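Local coordinates for protein catechol 1,2 dioxygenase (PDB 2XSU) that probably catalyses the iron(III)-dependent intradiol cleavage of catechol by dioxygen to cis,cis-muconate, the opening step of the catechol branch of the beta-ketoadipate pathway, at residues Tyr85-Ala90 with Pro104-Gly109; Val156-Ala161 with Ser224-Phe229; Gly165-Phe170 with Val199-Pro204. The protein carries 1 engineered substitution. All blocks are in the same frame, centred on the assembly; numbering follows the deposited sequence.

Contact 1. Residues Tyr85-Ala90 with Pro104-Gly109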
loop_
_atom_site.group_PDB
_atom_site.type_symbol
_atom_site.label_atom_id
_atom_site.label_comp_id
_atom_site.label_asym_id
_atom_site.label_seq_id
_atom_site.Cartn_x
_atom_site.Cartn_y
_atom_site.Cartn_z
ATOM N N TYR A 85 8.812 1.071 16.487
ATOM C CA TYR A 85 9.317 2.456 16.447
ATOM C C TYR A 85 8.286 3.414 17.044
ATOM O O TYR A 85 8.652 4.357 17.760
ATOM C CB TYR A 85 9.650 2.843 14.998
ATOM C CG TYR A 85 10.370 4.185 14.877
ATOM C CD1 TYR A 85 11.640 4.344 15.423
ATOM C CD2 TYR A 85 9.771 5.260 14.215
ATOM C CE1 TYR A 85 12.314 5.566 15.331
ATOM C CE2 TYR A 85 10.443 6.504 14.131
ATOM C CZ TYR A 85 11.720 6.606 14.685
ATOM O OH TYR A 85 12.456 7.788 14.634
ATOM N N LEU A 86 7.006 3.193 16.763
ATOM C CA LEU A 86 5.972 4.078 17.291
ATOM C C LEU A 86 5.978 4.027 18.813
ATOM O O LEU A 86 5.804 5.063 19.458
ATOM C CB LEU A 86 4.589 3.719 16.745
ATOM C CG LEU A 86 4.374 3.749 15.236
ATOM C CD1 LEU A 86 2.936 3.332 14.906
ATOM C CD2 LEU A 86 4.681 5.145 14.719
ATOM N N ASP A 87 6.186 2.834 19.388
ATOM C CA ASP A 87 6.325 2.702 20.849
ATOM C C ASP A 87 7.593 3.385 21.376
ATOM O O ASP A 87 7.557 4.006 22.469
ATOM C CB ASP A 87 6.350 1.234 21.282
ATOM C CG ASP A 87 5.012 0.543 21.143
ATOM O OD1 ASP A 87 3.948 1.203 20.939
ATOM O OD2 ASP A 87 5.052 -0.715 21.154
ATOM N N LEU A 88 8.714 3.251 20.658
ATOM C CA LEU A 88 9.951 3.959 21.065
ATOM C C LEU A 88 9.677 5.467 21.166
ATOM O O LEU A 88 10.080 6.117 22.148
ATOM C CB LEU A 88 11.117 3.681 20.113
ATOM C CG LEU A 88 11.665 2.250 20.093
ATOM C CD1 LEU A 88 12.792 2.155 19.084
ATOM C CD2 LEU A 88 12.142 1.787 21.470
ATOM N N ARG A 89 8.974 6.014 20.176
ATOM C CA ARG A 89 8.585 7.430 20.205
ATOM C C ARG A 89 7.654 7.760 21.373
ATOM O O ARG A 89 7.840 8.783 22.039
ATOM C CB ARG A 89 7.966 7.855 18.875
ATOM C CG ARG A 89 9.001 7.946 17.788
ATOM C CD ARG A 89 8.448 8.712 16.568
ATOM N NE ARG A 89 8.709 10.177 16.750
ATOM C CZ ARG A 89 7.785 11.133 16.780
ATOM N NH1 ARG A 89 6.484 10.894 16.636
ATOM N NH2 ARG A 89 8.166 12.382 16.974
ATOM N N ALA A 90 6.679 6.897 21.651
ATOM C CA ALA A 90 5.736 7.169 22.705
ATOM C C ALA A 90 6.457 7.157 24.052
ATOM O O ALA A 90 6.154 7.978 24.928
ATOM C CB ALA A 90 4.602 6.156 22.678
ATOM N N PRO A 104 5.473 -1.476 31.411
ATOM C CA PRO A 104 5.882 -0.982 30.082
ATOM C C PRO A 104 4.878 -1.334 28.972
ATOM O O PRO A 104 4.239 -2.389 29.021
ATOM C CB PRO A 104 7.196 -1.744 29.806
ATOM C CG PRO A 104 7.706 -2.119 31.120
ATOM C CD PRO A 104 6.493 -2.375 31.971
ATOM N N ARG A 105 4.776 -0.462 27.979
ATOM C CA ARG A 105 4.012 -0.737 26.765
ATOM C C ARG A 105 4.774 -1.591 25.766
ATOM O O ARG A 105 6.006 -1.584 25.748
ATOM C CB ARG A 105 3.600 0.580 26.092
ATOM C CG ARG A 105 4.801 1.405 25.597
ATOM C CD ARG A 105 4.444 2.494 24.572
ATOM N NE ARG A 105 3.403 3.419 24.996
ATOM C CZ ARG A 105 3.567 4.541 25.704
ATOM N NH1 ARG A 105 4.746 4.928 26.187
ATOM N NH2 ARG A 105 2.490 5.282 25.962
ATOM N N THR A 106 4.036 -2.323 24.942
ATOM C CA THR A 106 4.609 -2.849 23.707
ATOM C C THR A 106 3.548 -2.950 22.609
ATOM O O THR A 106 2.430 -2.414 22.778
ATOM C CB THR A 106 5.451 -4.130 23.936
ATOM O OG1 THR A 106 6.303 -4.323 22.801
ATOM C CG2 THR A 106 4.569 -5.375 24.197
ATOM N N ILE A 107 3.899 -3.573 21.486
ATOM C CA ILE A 107 3.034 -3.462 20.300
ATOM C C ILE A 107 1.705 -4.184 20.445
ATOM O O ILE A 107 1.615 -5.232 21.147
ATOM C CB ILE A 107 3.748 -3.914 19.020
ATOM C CG1 ILE A 107 3.929 -5.432 19.001
ATOM C CG2 ILE A 107 5.082 -3.150 18.892
ATOM C CD1 ILE A 107 4.517 -5.955 17.627
ATOM N N GLU A 108 0.678 -3.612 19.829
ATOM C CA GLU A 108 -0.649 -4.241 19.807
ATOM C C GLU A 108 -0.691 -5.473 18.888
ATOM O O GLU A 108 -1.398 -6.434 19.195
ATOM C CB GLU A 108 -1.668 -3.213 19.303
ATOM C CG GLU A 108 -3.132 -3.650 19.359
ATOM C CD GLU A 108 -4.081 -2.551 18.863
ATOM O OE1 GLU A 108 -3.821 -1.355 19.139
ATOM O OE2 GLU A 108 -5.100 -2.883 18.211
ATOM N N GLY A 109 0.035 -5.438 17.762
ATOM C CA GLY A 109 -0.162 -6.418 16.700
ATOM C C GLY A 109 -1.450 -6.116 15.949
ATOM O O GLY A 109 -2.221 -5.233 16.344
HETATM O O HOH W 1 7.424 -2.081 21.421
HETATM O O HOH W 2 1.678 0.150 21.932
#

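Contact 2. Residues Val156-Ala161 with Ser224-Phe229. With FE (Fe (III) ion), chain B.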
loop_
_atom_site.group_PDB
_atom_site.type_symbol
_atom_site.label_atom_id
_atom_site.label_comp_id
_atom_site.label_asym_id
_atom_site.label_seq_id
_atom_site.Cartn_x
_atom_site.Cartn_y
_atom_site.Cartn_z
ATOM N N VAL A 156 -9.585 -5.603 31.867
ATOM C CA VAL A 156 -8.398 -6.357 31.420
ATOM C C VAL A 156 -8.809 -7.144 30.189
ATOM O O VAL A 156 -9.582 -8.115 30.287
ATOM C CB VAL A 156 -7.868 -7.290 32.530
ATOM C CG1 VAL A 156 -6.629 -8.086 32.016
ATOM C CG2 VAL A 156 -7.509 -6.464 33.777
ATOM N N GLU A 157 -8.329 -6.726 29.009
ATOM C CA GLU A 157 -8.678 -7.400 27.772
ATOM C C GLU A 157 -7.515 -8.240 27.336
ATOM O O GLU A 157 -6.415 -7.712 27.208
ATOM C CB GLU A 157 -9.013 -6.381 26.676
ATOM C CG GLU A 157 -10.178 -5.479 27.040
ATOM C CD GLU A 157 -10.549 -4.584 25.884
ATOM O OE1 GLU A 157 -11.019 -5.111 24.853
ATOM O OE2 GLU A 157 -10.390 -3.334 26.037
ATOM N N VAL A 158 -7.752 -9.544 27.140
ATOM C CA VAL A 158 -6.673 -10.486 26.757
ATOM C C VAL A 158 -7.030 -11.244 25.488
ATOM O O VAL A 158 -8.204 -11.605 25.252
ATOM C CB VAL A 158 -6.313 -11.466 27.921
ATOM C CG1 VAL A 158 -5.507 -10.746 28.991
ATOM C CG2 VAL A 158 -7.572 -12.023 28.547
ATOM N N TRP A 159 -6.029 -11.440 24.634
ATOM C CA TRP A 159 -6.181 -12.323 23.484
ATOM C C TRP A 159 -4.864 -13.014 23.177
ATOM O O TRP A 159 -3.788 -12.442 23.385
ATOM C CB TRP A 159 -6.785 -11.578 22.255
ATOM C CG TRP A 159 -5.920 -10.463 21.577
ATOM C CD1 TRP A 159 -5.275 -10.556 20.376
ATOM C CD2 TRP A 159 -5.699 -9.115 22.055
ATOM N NE1 TRP A 159 -4.636 -9.354 20.087
ATOM C CE2 TRP A 159 -4.885 -8.455 21.093
ATOM C CE3 TRP A 159 -6.085 -8.416 23.210
ATOM C CZ2 TRP A 159 -4.439 -7.119 21.262
ATOM C CZ3 TRP A 159 -5.656 -7.089 23.391
ATOM C CH2 TRP A 159 -4.831 -6.448 22.400
ATOM N N HIS A 160 -4.949 -14.244 22.689
ATOM C CA HIS A 160 -3.728 -15.015 22.366
ATOM C C HIS A 160 -4.029 -16.176 21.400
ATOM O O HIS A 160 -5.214 -16.479 21.123
ATOM C CB HIS A 160 -3.013 -15.486 23.654
ATOM C CG HIS A 160 -3.711 -16.577 24.416
ATOM N ND1 HIS A 160 -3.722 -17.903 24.010
ATOM C CD2 HIS A 160 -4.365 -16.540 25.605
ATOM C CE1 HIS A 160 -4.378 -18.624 24.912
ATOM N NE2 HIS A 160 -4.762 -17.825 25.895
ATOM N N ALA A 161 -2.954 -16.788 20.908
ATOM C CA ALA A 161 -3.002 -17.907 19.958
ATOM C C ALA A 161 -3.317 -19.260 20.595
ATOM O O ALA A 161 -3.041 -19.514 21.807
ATOM C CB ALA A 161 -1.690 -18.000 19.177
ATOM N N SER A 224 6.061 -17.073 21.932
ATOM C CA SER A 224 4.747 -17.167 22.613
ATOM C C SER A 224 4.489 -15.903 23.450
ATOM O O SER A 224 5.411 -15.333 24.085
ATOM C CB SER A 224 4.720 -18.372 23.525
ATOM O OG SER A 224 5.750 -18.227 24.479
ATOM N N HIS A 225 3.225 -15.452 23.445
ATOM C CA HIS A 225 2.868 -14.215 24.162
ATOM C C HIS A 225 1.348 -14.136 24.357
ATOM O O HIS A 225 0.575 -14.804 23.662
ATOM C CB HIS A 225 3.327 -12.957 23.367
ATOM C CG HIS A 225 2.750 -12.874 21.978
ATOM N ND1 HIS A 225 3.305 -13.537 20.898
ATOM C CD2 HIS A 225 1.655 -12.222 21.495
ATOM C CE1 HIS A 225 2.584 -13.297 19.814
ATOM N NE2 HIS A 225 1.581 -12.496 20.140
ATOM N N VAL A 226 0.942 -13.324 25.325
ATOM C CA VAL A 226 -0.477 -12.995 25.530
ATOM C C VAL A 226 -0.604 -11.471 25.483
ATOM O O VAL A 226 0.151 -10.744 26.155
ATOM C CB VAL A 226 -0.974 -13.546 26.910
ATOM C CG1 VAL A 226 -2.428 -13.086 27.206
ATOM C CG2 VAL A 226 -0.871 -15.097 26.942
ATOM N N HIS A 227 -1.558 -10.983 24.684
ATOM C CA HIS A 227 -1.778 -9.548 24.521
ATOM C C HIS A 227 -2.695 -8.999 25.612
ATOM O O HIS A 227 -3.628 -9.693 26.039
ATOM C CB HIS A 227 -2.516 -9.339 23.180
ATOM C CG HIS A 227 -1.700 -9.646 21.969
ATOM N ND1 HIS A 227 -0.845 -8.719 21.418
ATOM C CD2 HIS A 227 -1.631 -10.745 21.163
ATOM C CE1 HIS A 227 -0.268 -9.234 20.339
ATOM N NE2 HIS A 227 -0.703 -10.472 20.178
ATOM N N TYR A 228 -2.487 -7.729 25.978
ATOM C CA TYR A 228 -3.326 -7.015 26.943
ATOM C C TYR A 228 -3.672 -5.600 26.493
ATOM O O TYR A 228 -2.787 -4.860 26.063
ATOM C CB TYR A 228 -2.573 -6.846 28.264
ATOM C CG TYR A 228 -2.474 -8.041 29.150
ATOM C CD1 TYR A 228 -1.649 -9.119 28.809
ATOM C CD2 TYR A 228 -3.164 -8.082 30.384
ATOM C CE1 TYR A 228 -1.550 -10.229 29.647
ATOM C CE2 TYR A 228 -3.046 -9.189 31.243
ATOM C CZ TYR A 228 -2.230 -10.255 30.853
ATOM O OH TYR A 228 -2.099 -11.357 31.646
ATOM N N PHE A 229 -4.956 -5.227 26.608
ATOM C CA PHE A 229 -5.326 -3.814 26.857
ATOM C C PHE A 229 -5.780 -3.725 28.315
ATOM O O PHE A 229 -6.587 -4.556 28.753
ATOM C CB PHE A 229 -6.533 -3.341 26.028
ATOM C CG PHE A 229 -6.284 -3.135 24.555
ATOM C CD1 PHE A 229 -5.175 -2.405 24.094
ATOM C CD2 PHE A 229 -7.201 -3.615 23.613
ATOM C CE1 PHE A 229 -4.969 -2.187 22.720
ATOM C CE2 PHE A 229 -7.005 -3.390 22.255
ATOM C CZ PHE A 229 -5.878 -2.685 21.798
HETATM FE FE FE B . -0.009 -11.923 18.848
HETATM O O HOH W 3 -0.499 -15.216 21.090
HETATM O O HOH W 4 -0.320 -10.660 17.143
#

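Contact 3. Residues Gly165-Phe170 with Val199-Pro204. With FE (Fe (III) ion), chain B.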
loop_
_atom_site.group_PDB
_atom_site.type_symbol
_atom_site.label_atom_id
_atom_site.label_comp_id
_atom_site.label_asym_id
_atom_site.label_seq_id
_atom_site.Cartn_x
_atom_site.Cartn_y
_atom_site.Cartn_z
ATOM N N GLY A 165 -0.690 -21.903 17.059
ATOM C CA GLY A 165 -0.255 -20.533 16.785
ATOM C C GLY A 165 -1.266 -19.701 16.004
ATOM O O GLY A 165 -0.884 -18.679 15.423
ATOM N N ASN A 166 -2.549 -20.101 16.039
ATOM C CA ASN A 166 -3.619 -19.403 15.291
ATOM C C ASN A 166 -4.591 -18.656 16.212
ATOM O O ASN A 166 -4.856 -19.094 17.343
ATOM C CB ASN A 166 -4.425 -20.398 14.419
ATOM C CG ASN A 166 -3.568 -21.130 13.379
ATOM O OD1 ASN A 166 -3.756 -22.340 13.134
ATOM N ND2 ASN A 166 -2.634 -20.424 12.771
ATOM N N TYR A 167 -5.139 -17.546 15.707
ATOM C CA TYR A 167 -6.054 -16.688 16.458
ATOM C C TYR A 167 -7.476 -16.810 15.921
ATOM O O TYR A 167 -7.676 -16.908 14.703
ATOM C CB TYR A 167 -5.632 -15.232 16.306
ATOM C CG TYR A 167 -4.424 -14.799 17.113
ATOM C CD1 TYR A 167 -4.589 -14.022 18.260
ATOM C CD2 TYR A 167 -3.132 -15.092 16.688
ATOM C CE1 TYR A 167 -3.504 -13.594 18.976
ATOM C CE2 TYR A 167 -2.017 -14.664 17.415
ATOM C CZ TYR A 167 -2.215 -13.914 18.537
ATOM O OH TYR A 167 -1.133 -13.452 19.258
ATOM N N SER A 168 -8.451 -16.781 16.819
ATOM C CA SER A 168 -9.856 -16.825 16.400
ATOM C C SER A 168 -10.214 -15.573 15.589
ATOM O O SER A 168 -9.529 -14.532 15.659
ATOM C CB SER A 168 -10.789 -16.994 17.603
ATOM O OG SER A 168 -10.735 -15.830 18.443
ATOM N N PHE A 169 -11.295 -15.730 14.816
ATOM C CA PHE A 169 -11.854 -14.730 13.914
ATOM C C PHE A 169 -11.084 -14.774 12.616
ATOM O O PHE A 169 -11.678 -14.927 11.550
ATOM C CB PHE A 169 -11.943 -13.323 14.545
ATOM C CG PHE A 169 -12.583 -12.297 13.644
ATOM C CD1 PHE A 169 -13.977 -12.166 13.611
ATOM C CD2 PHE A 169 -11.800 -11.478 12.827
ATOM C CE1 PHE A 169 -14.585 -11.210 12.770
ATOM C CE2 PHE A 169 -12.387 -10.532 11.986
ATOM C CZ PHE A 169 -13.790 -10.403 11.966
ATOM N N PHE A 170 -9.761 -14.681 12.700
ATOM C CA PHE A 170 -8.896 -14.842 11.545
ATOM C C PHE A 170 -8.813 -16.285 11.072
ATOM O O PHE A 170 -8.882 -16.542 9.864
ATOM C CB PHE A 170 -7.524 -14.204 11.822
ATOM C CG PHE A 170 -7.641 -12.757 12.163
ATOM C CD1 PHE A 170 -7.748 -11.802 11.155
ATOM C CD2 PHE A 170 -7.745 -12.347 13.485
ATOM C CE1 PHE A 170 -7.924 -10.474 11.456
ATOM C CE2 PHE A 170 -7.920 -11.019 13.799
ATOM C CZ PHE A 170 -8.007 -10.067 12.772
ATOM N N VAL A 199 1.336 -20.921 21.758
ATOM C CA VAL A 199 2.592 -21.197 21.070
ATOM C C VAL A 199 2.904 -20.010 20.162
ATOM O O VAL A 199 2.004 -19.312 19.708
ATOM C CB VAL A 199 2.486 -22.537 20.293
ATOM C CG1 VAL A 199 1.659 -22.396 19.067
ATOM C CG2 VAL A 199 3.846 -23.070 19.964
ATOM N N GLY A 200 4.192 -19.741 19.980
ATOM C CA GLY A 200 4.617 -18.732 19.025
ATOM C C GLY A 200 4.280 -19.212 17.619
ATOM O O GLY A 200 3.967 -20.381 17.394
ATOM N N TYR A 201 4.408 -18.325 16.664
ATOM C CA TYR A 201 3.936 -18.597 15.320
ATOM C C TYR A 201 4.711 -17.764 14.334
ATOM O O TYR A 201 5.314 -16.759 14.705
ATOM C CB TYR A 201 2.443 -18.256 15.238
ATOM C CG TYR A 201 2.094 -16.854 15.722
ATOM C CD1 TYR A 201 2.116 -15.756 14.850
ATOM C CD2 TYR A 201 1.709 -16.631 17.041
ATOM C CE1 TYR A 201 1.773 -14.491 15.273
ATOM C CE2 TYR A 201 1.359 -15.354 17.494
ATOM C CZ TYR A 201 1.408 -14.278 16.612
ATOM O OH TYR A 201 1.081 -13.004 17.030
ATOM N N GLY A 202 4.698 -18.209 13.081
ATOM C CA GLY A 202 5.170 -17.419 11.970
ATOM C C GLY A 202 4.099 -16.714 11.142
ATOM O O GLY A 202 2.882 -16.899 11.287
ATOM N N CYS A 203 4.611 -15.913 10.229
ATOM C CA CYS A 203 3.785 -15.261 9.234
ATOM C C CYS A 203 3.188 -16.353 8.329
ATOM O O CYS A 203 3.754 -17.446 8.232
ATOM C CB CYS A 203 4.684 -14.339 8.418
ATOM S SG CYS A 203 5.163 -12.835 9.314
ATOM N N PRO A 204 2.058 -16.062 7.660
ATOM C CA PRO A 204 1.548 -17.039 6.664
ATOM C C PRO A 204 2.629 -17.313 5.609
ATOM O O PRO A 204 3.093 -16.376 4.942
ATOM C CB PRO A 204 0.342 -16.321 6.046
ATOM C CG PRO A 204 -0.062 -15.261 7.057
ATOM C CD PRO A 204 1.206 -14.867 7.773
HETATM FE FE FE B . -0.009 -11.923 18.848
HETATM O O HOH W 4 -0.320 -10.660 17.143
#

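Contact 1. Residues Tyr85-Ala90 with Pro104-Gly109
D87 and A90, one helical turn apart on the face that helix 82-96 turns to the chain after it, meet R105, T106 and I107 of an irregular segment. The contact joins the helical N-terminal region of this intradiol dioxygenase to the chain leading into its beta-sheet catalytic part.

No direct hydrogen bond crosses the interface; water carries the polar link. The carboxylate of D87 is used at both oxygens. One water donates to OD2 of D87 at 2.8 Å and to OG1 of T106, whose hydroxyl also bonds to the carbonyl of A257. A second water donates to OD1 of D87 at 2.7 Å and to the carbonyl O of T106. With CG set anti to the carbonyl carbon of D87 (chi1 -71°), the carboxylate faces the backbone of T106 and I107, and the two waters tie T106 to the helix, one through its hydroxyl and one through its carbonyl.

OD2 of D87 comes to 3.1 Å from N of I107, but the angle is too poor for a hydrogen bond, and CG2 of I107 lies 3.3 Å from the same oxygen.

Charge and apolar packing meet at R105. Its NH1 forms salt bridges with D91 and D94 on the same helix, whereas D87 faces the aliphatic part of the chain, OD1 of D87 lying 3.9 Å from CD of R105. A bend at chi3 (54°) lays the guanidinium against the helix, and CB of A90 sits over the centre of one guanidinium face, 3.6 Å from CZ of R105.

Contact 2. Residues Val156-Ala161 with Ser224-Phe229
W159 and H227 form a hydrogen-bonded antiparallel pair, and their side chains rise from the same face of the sheet with the flat groups nearly parallel. The five-membered ring of W159 makes an offset stack with the imidazole of H227, planes 8° apart, while CB of H227 lies over the six-membered ring, 3.3 Å from CE2 of W159. CG of W159 sits between the backbone N and the carbonyl carbon (chi1 67°), which brings the indole over H227; the stack and the NE2-iron bond together would hold the imidazole's orientation. F229 extends the aromatic cluster: its ring is inclined at 47° to the indole, and its CE2 is 3.8 Å from CH2 of W159.

On the other face, V158 and Y228 run alongside each other. CG1 of V158 makes a CH-pi contact over the centre of the Y228 ring, 3.7 Å from its centroid.

Between the two faces, E157 N donates to F229 O at 2.8 Å in an almost straight bond, and W159 O receives H227 N at 3.0 Å. H225 and H227, alternate residues of one strand, both send NE2 to iron(III) at 2.1 Å. Y167 and Y201 complete the protein ligands, and a water also binds: the two-histidine, two-tyrosine ferric site of the intradiol dioxygenases.

Contact 3. Residues Gly165-Phe170 with Val199-Pro204
Y167 and Y201 converge on iron(III), and their rings pack tightly. They cross almost perpendicularly, planes at 88°, in an offset edge-to-face pair: the edge of Y167 is directed at the face of Y201, with CE2 of Y167 3.4 Å from CE2 of Y201. The phenolic oxygens, OH of Y167 and OH of Y201, approach to 3.2 Å without a hydrogen bond, because both are metal ligands. OH of Y167 binds iron at 1.9 Å and OH of Y201 at 2.4 Å, so the second bond is clearly the longer; the metal lies in the ring plane of Y201. Together with H225, H227 and a water, these oxygens make the five-coordinate ferric centre characteristic of intradiol dioxygenases.

G165 supplies the other close part. Its backbone carbonyl O stands 3.4 Å from CB of Y201, and its N meets CG1 of V199 at 3.1 Å. Having no side chain, G165 lets its backbone lie close against Y201. CG of Y201 lies between its backbone N and carbonyl carbon (chi1 52°), which carries the phenol past G165 to the metal.

The looser side is that of V199 and Y201, both partly exposed where G165 and Y167 are buried. Beyond these points the segments diverge, and no hydrogen bond joins them. C203 and P204 both pack on L75 of helix 73-80, and C203 also meets T209 and Q210 of helix 208-215.

In the fold
Along the chain, contact 1 closes before contact 2 opens, and contact 3 is nested inside the loop that contact 2 closes. Contacts 2 and 3 have centres about 13 Å apart. Both strands of contact 2 belong to the mixed sheet, which contact 3 reaches through 201-202 alone, a neighbour of strand 221-231; each contact supplies two protein ligands to the same iron(III). Contact 1, on helix 82-96, is centred about 15 Å from contact 2. E108 of its second segment links it to the metal region: the carbonyl O of E108 lies 3.2 Å from CE1 of H227. Contacts 1 and 3 do not touch, their nearest atoms being about 7 Å apart.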